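Local coordinates for calmodulin-binding transcription activator 1 (Homo sapiens, PDB 2CXK), which acts as a transcriptional activator that may interact with calmodulin, the chain described being its TIG domain, at residues A[38-43]-A[47-52]; A[29-34]-A[79-84]. All blocks are in the same frame, centred on the assembly; numbering follows the deposited sequence.

Contact 1. Residues A[38-43]-A[47-52]; sequences YSCLFD and VPASLI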
loop_
_atom_site.group_PDB
_atom_site.type_symbol
_atom_site.label_atom_id
_atom_site.label_comp_id
_atom_site.label_asym_id
_atom_site.label_seq_id
_atom_site.Cartn_x
_atom_site.Cartn_y
_atom_site.Cartn_z
ATOM N N TYR A 38 16.034 -4.582 -5.812
ATOM C CA TYR A 38 15.406 -4.252 -4.539
ATOM C C TYR A 38 14.844 -5.520 -3.914
ATOM O O TYR A 38 14.467 -6.451 -4.614
ATOM C CB TYR A 38 14.250 -3.283 -4.749
ATOM C CG TYR A 38 14.659 -1.855 -4.983
ATOM C CD1 TYR A 38 15.097 -1.059 -3.927
ATOM C CD2 TYR A 38 14.575 -1.287 -6.255
ATOM C CE1 TYR A 38 15.437 0.268 -4.124
ATOM C CE2 TYR A 38 14.915 0.044 -6.464
ATOM C CZ TYR A 38 15.343 0.813 -5.392
ATOM O OH TYR A 38 15.661 2.133 -5.585
ATOM N N SER A 39 14.793 -5.547 -2.592
ATOM C CA SER A 39 14.229 -6.682 -1.877
ATOM C C SER A 39 13.691 -6.159 -0.559
ATOM O O SER A 39 14.009 -5.039 -0.146
ATOM C CB SER A 39 15.285 -7.770 -1.620
ATOM O OG SER A 39 16.314 -7.315 -0.758
ATOM N N CYS A 40 12.852 -6.959 0.088
ATOM C CA CYS A 40 12.297 -6.586 1.378
ATOM C C CYS A 40 12.595 -7.730 2.320
ATOM O O CYS A 40 12.471 -8.899 1.954
ATOM C CB CYS A 40 10.784 -6.356 1.290
ATOM S SG CYS A 40 10.346 -4.881 0.337
ATOM N N LEU A 41 13.001 -7.391 3.532
ATOM C CA LEU A 41 13.329 -8.409 4.515
ATOM C C LEU A 41 12.338 -8.363 5.662
ATOM O O LEU A 41 12.176 -7.326 6.306
ATOM C CB LEU A 41 14.740 -8.181 5.065
ATOM C CG LEU A 41 15.865 -7.904 4.060
ATOM C CD1 LEU A 41 17.192 -7.824 4.800
ATOM C CD2 LEU A 41 15.919 -8.994 3.019
ATOM N N PHE A 42 11.664 -9.486 5.891
ATOM C CA PHE A 42 10.706 -9.622 6.984
ATOM C C PHE A 42 11.406 -10.541 7.982
ATOM O O PHE A 42 11.612 -11.717 7.694
ATOM C CB PHE A 42 9.413 -10.285 6.502
ATOM C CG PHE A 42 8.624 -9.454 5.524
ATOM C CD1 PHE A 42 9.039 -9.322 4.207
ATOM C CD2 PHE A 42 7.451 -8.814 5.927
ATOM C CE1 PHE A 42 8.293 -8.563 3.293
ATOM C CE2 PHE A 42 6.701 -8.053 5.023
ATOM C CZ PHE A 42 7.130 -7.932 3.702
ATOM N N ASP A 43 11.772 -10.005 9.145
ATOM C CA ASP A 43 12.486 -10.783 10.154
ATOM C C ASP A 43 13.672 -11.461 9.467
ATOM O O ASP A 43 13.921 -12.652 9.651
ATOM C CB ASP A 43 11.565 -11.840 10.789
ATOM C CG ASP A 43 12.193 -12.498 12.022
ATOM O OD1 ASP A 43 12.984 -11.818 12.708
ATOM O OD2 ASP A 43 11.891 -13.676 12.317
ATOM N N VAL A 47 12.542 -11.401 0.310
ATOM C CA VAL A 47 11.650 -11.631 -0.818
ATOM C C VAL A 47 11.976 -10.519 -1.813
ATOM O O VAL A 47 12.354 -9.414 -1.420
ATOM C CB VAL A 47 10.146 -11.559 -0.439
ATOM C CG1 VAL A 47 9.785 -12.723 0.478
ATOM C CG2 VAL A 47 9.819 -10.219 0.218
ATOM N N PRO A 48 11.865 -10.801 -3.116
ATOM C CA PRO A 48 12.169 -9.759 -4.098
ATOM C C PRO A 48 11.131 -8.647 -4.054
ATOM O O PRO A 48 10.011 -8.855 -3.587
ATOM C CB PRO A 48 12.158 -10.518 -5.422
ATOM C CG PRO A 48 11.189 -11.623 -5.174
ATOM C CD PRO A 48 11.518 -12.072 -3.777
ATOM N N ALA A 49 11.518 -7.463 -4.510
ATOM C CA ALA A 49 10.608 -6.327 -4.542
ATOM C C ALA A 49 10.704 -5.690 -5.923
ATOM O O ALA A 49 11.750 -5.762 -6.575
ATOM C CB ALA A 49 10.980 -5.305 -3.453
ATOM N N SER A 50 9.610 -5.083 -6.369
ATOM C CA SER A 50 9.575 -4.419 -7.669
ATOM C C SER A 50 9.269 -2.937 -7.502
ATOM O O SER A 50 8.387 -2.562 -6.727
ATOM C CB SER A 50 8.492 -5.034 -8.561
ATOM O OG SER A 50 8.755 -6.389 -8.843
ATOM N N LEU A 51 9.998 -2.095 -8.225
ATOM C CA LEU A 51 9.761 -0.664 -8.160
ATOM C C LEU A 51 8.597 -0.352 -9.104
ATOM O O LEU A 51 8.787 -0.235 -10.310
ATOM C CB LEU A 51 11.007 0.105 -8.601
ATOM C CG LEU A 51 10.862 1.625 -8.476
ATOM C CD1 LEU A 51 10.883 2.017 -6.998
ATOM C CD2 LEU A 51 11.980 2.323 -9.252
ATOM N N ILE A 52 7.396 -0.241 -8.542
ATOM C CA ILE A 52 6.173 0.047 -9.289
ATOM C C ILE A 52 6.307 1.370 -10.033
ATOM O O ILE A 52 5.884 1.519 -11.178
ATOM C CB ILE A 52 4.963 0.151 -8.322
ATOM C CG1 ILE A 52 4.712 -1.206 -7.653
ATOM C CG2 ILE A 52 3.736 0.663 -9.063
ATOM C CD1 ILE A 52 4.515 -2.354 -8.632
HETATM O O HOH W 1 14.015 -4.615 -7.845
#
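Cys40 and Val47 grip each other through two backbone hydrogen bonds, Cys40 N to Val47 O at 2.9 Å, nearly straight with 168° at the hydrogen, and Val47 N to Cys40 O at 3.0 Å. This antiparallel hydrogen-bonded pair sends both side chains to one face, where the packing is tight. With Val47 CG1 anti to the carbonyl carbon (chi1 -67°), the CG2 branch lies beside Cys40 CB and meets the edge of the Phe42 ring, 3.8 Å from Phe42 CE1. Cys40 SG rests against the methyl of Ala49, 3.9 Å from Ala49 CB, with Cys59 of strand 56-60 also against the cysteine. Ser39 and Pro48 follow as a non-hydrogen-bonded pair, CA to CA 4.3 Å; their side chains diverge, and the proline ring is exposed. From here the strands part. Ala49 N still reaches Tyr38 O, at 3.1 Å, but from 48° above the carbonyl plane. Beyond that a water bridges the gap, accepting from Tyr38 N and donating to Ala49 O, while Leu51 CB only grazes the tyrosine ring. Closely paired near its turn and splayed at its far end, the arrangement is a β-hairpin of the immunoglobulin-like TIG fold.

Contact 2. Residues A[29-34]-A[79-84]; sequences GPWQEA and IISNSV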
loop_
_atom_site.group_PDB
_atom_site.type_symbol
_atom_site.label_atom_id
_atom_site.label_comp_id
_atom_site.label_asym_id
_atom_site.label_seq_id
_atom_site.Cartn_x
_atom_site.Cartn_y
_atom_site.Cartn_z
ATOM N N GLY A 29 8.754 5.230 0.033
ATOM C CA GLY A 29 9.913 5.896 0.574
ATOM C C GLY A 29 10.675 6.560 -0.547
ATOM O O GLY A 29 10.124 6.777 -1.625
ATOM N N PRO A 30 11.961 6.869 -0.341
ATOM C CA PRO A 30 12.774 7.528 -1.367
ATOM C C PRO A 30 13.436 6.619 -2.403
ATOM O O PRO A 30 14.465 6.983 -2.966
ATOM C CB PRO A 30 13.803 8.270 -0.532
ATOM C CG PRO A 30 14.100 7.255 0.539
ATOM C CD PRO A 30 12.726 6.696 0.907
ATOM N N TRP A 31 12.860 5.449 -2.669
ATOM C CA TRP A 31 13.466 4.536 -3.642
ATOM C C TRP A 31 13.377 5.107 -5.053
ATOM O O TRP A 31 12.294 5.435 -5.527
ATOM C CB TRP A 31 12.785 3.161 -3.610
ATOM C CG TRP A 31 11.922 2.909 -2.401
ATOM C CD1 TRP A 31 10.574 2.673 -2.399
ATOM C CD2 TRP A 31 12.338 2.862 -1.030
ATOM N NE1 TRP A 31 10.127 2.483 -1.118
ATOM C CE2 TRP A 31 11.184 2.593 -0.255
ATOM C CE3 TRP A 31 13.568 3.023 -0.377
ATOM C CZ2 TRP A 31 11.226 2.480 1.137
ATOM C CZ3 TRP A 31 13.608 2.911 1.013
ATOM C CH2 TRP A 31 12.443 2.642 1.753
ATOM N N GLN A 32 14.517 5.199 -5.734
ATOM C CA GLN A 32 14.553 5.751 -7.086
ATOM C C GLN A 32 15.298 4.877 -8.093
ATOM O O GLN A 32 14.977 4.889 -9.284
ATOM C CB GLN A 32 15.199 7.140 -7.059
ATOM C CG GLN A 32 14.471 8.169 -6.203
ATOM C CD GLN A 32 13.103 8.536 -6.758
ATOM O OE1 GLN A 32 12.967 8.867 -7.939
ATOM N NE2 GLN A 32 12.081 8.488 -5.903
ATOM N N GLU A 33 16.289 4.130 -7.613
ATOM C CA GLU A 33 17.103 3.262 -8.470
ATOM C C GLU A 33 16.299 2.584 -9.573
ATOM O O GLU A 33 15.132 2.243 -9.391
ATOM C CB GLU A 33 17.820 2.193 -7.632
ATOM C CG GLU A 33 18.804 2.748 -6.596
ATOM C CD GLU A 33 19.895 3.612 -7.213
ATOM O OE1 GLU A 33 20.652 3.098 -8.065
ATOM O OE2 GLU A 33 19.994 4.805 -6.843
ATOM N N ALA A 34 16.928 2.397 -10.725
ATOM C CA ALA A 34 16.251 1.757 -11.840
ATOM C C ALA A 34 16.526 0.263 -11.825
ATOM O O ALA A 34 15.667 -0.536 -12.185
ATOM C CB ALA A 34 16.715 2.368 -13.163
ATOM N N ILE A 79 20.823 -3.289 3.413
ATOM C CA ILE A 79 19.703 -2.568 4.022
ATOM C C ILE A 79 19.841 -1.073 3.740
ATOM O O ILE A 79 20.882 -0.473 4.027
ATOM C CB ILE A 79 19.669 -2.758 5.547
ATOM C CG1 ILE A 79 19.513 -4.238 5.886
ATOM C CG2 ILE A 79 18.521 -1.936 6.147
ATOM C CD1 ILE A 79 18.310 -4.875 5.254
ATOM N N ILE A 80 18.792 -0.468 3.186
ATOM C CA ILE A 80 18.818 0.956 2.865
ATOM C C ILE A 80 17.686 1.757 3.505
ATOM O O ILE A 80 17.410 2.887 3.088
ATOM C CB ILE A 80 18.734 1.203 1.348
ATOM C CG1 ILE A 80 17.453 0.578 0.791
ATOM C CG2 ILE A 80 19.964 0.640 0.660
ATOM C CD1 ILE A 80 17.102 1.058 -0.598
ATOM N N SER A 81 17.028 1.185 4.506
ATOM C CA SER A 81 15.932 1.886 5.165
ATOM C C SER A 81 15.919 1.568 6.646
ATOM O O SER A 81 16.698 0.749 7.118
ATOM C CB SER A 81 14.587 1.459 4.566
ATOM O OG SER A 81 14.207 0.178 5.053
ATOM N N ASN A 82 15.034 2.238 7.380
ATOM C CA ASN A 82 14.866 1.984 8.801
ATOM C C ASN A 82 14.009 0.713 8.863
ATOM O O ASN A 82 13.563 0.220 7.826
ATOM C CB ASN A 82 14.109 3.148 9.454
ATOM C CG ASN A 82 12.753 3.408 8.791
ATOM O OD1 ASN A 82 12.666 3.569 7.577
ATOM N ND2 ASN A 82 11.699 3.461 9.594
ATOM N N SER A 83 13.794 0.179 10.061
ATOM C CA SER A 83 12.956 -1.012 10.221
ATOM C C SER A 83 11.596 -0.535 10.717
ATOM O O SER A 83 11.531 0.365 11.551
ATOM C CB SER A 83 13.531 -1.960 11.276
ATOM O OG SER A 83 14.825 -2.415 10.924
ATOM N N VAL A 84 10.519 -1.115 10.192
ATOM C CA VAL A 84 9.175 -0.768 10.651
ATOM C C VAL A 84 8.518 -2.065 11.079
ATOM O O VAL A 84 8.878 -3.142 10.606
ATOM C CB VAL A 84 8.315 -0.089 9.549
ATOM C CG1 VAL A 84 8.926 1.254 9.175
ATOM C CG2 VAL A 84 8.204 -0.989 8.321
#
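Two loops of the immunoglobulin-like TIG domain meet here, the one that links strands 24-28 and 38-42 and the one that leads into strand 84-88, with Trp31 of the first touching Ile80 and Ser81 of the second. The benzo side of the indole does the work. Trp31 CH2 comes within 3.7 Å of Ser81 CB, which sits at the ring edge and near its plane. Farther round the same six-membered ring, Trp31 CE3 is 4.0 Å from Ile80 CD1, the end of the isoleucine chain, which approaches the ring at a slant. An unusual first torsion, chi1 -15°, almost eclipses Trp31 CG with the backbone N and swings the indole back over its own loop. There Gly29 CA lies 3.5 Å above the ring plane of Trp31, toward the rim, with Pro30 CD on the same face. The indole N-H is used inside the domain, where Trp31 NE1 hydrogen-bonds Ile27 O, and Val73 also packs against this side chain. Ser81 turns its methylene to the indole and keeps its hydroxyl for other partners: Ser81 OG donates to Asn82 O at 2.8 Å, only 16° from the carbonyl plane, and accepts from Val73 N on strand 67-75. The carbonyl of Gly29 is bound by Gln53 of the second subunit. Between the loops themselves the contact is van der Waals only and sets no direction itself; the bonds of Trp31 NE1 and Ser81 OG to their own surroundings probably fix how indole and serine are turned.

Contact 1 is nested in sequence within the long loop closed by contact 2, and their centres lie about 10 Å apart. Tyr38 joins them: beyond the hairpin its side chain packs on Trp31, Glu33 and Ile80, and Tyr38 OH comes 2.9 Å from Glu33 N. Ser5, left from the expression tag, sits at this junction, its OG hydrogen-bonded to the backbone N of Gln32 and Glu33 and weakly to Tyr38 OH. Glu33 is met a second time by the hairpin, Leu51 CD2 lying 3.2 Å from Glu33 O. The second subunit touches both regions, with Asp11 of that chain packing on Ile52 in contact 1.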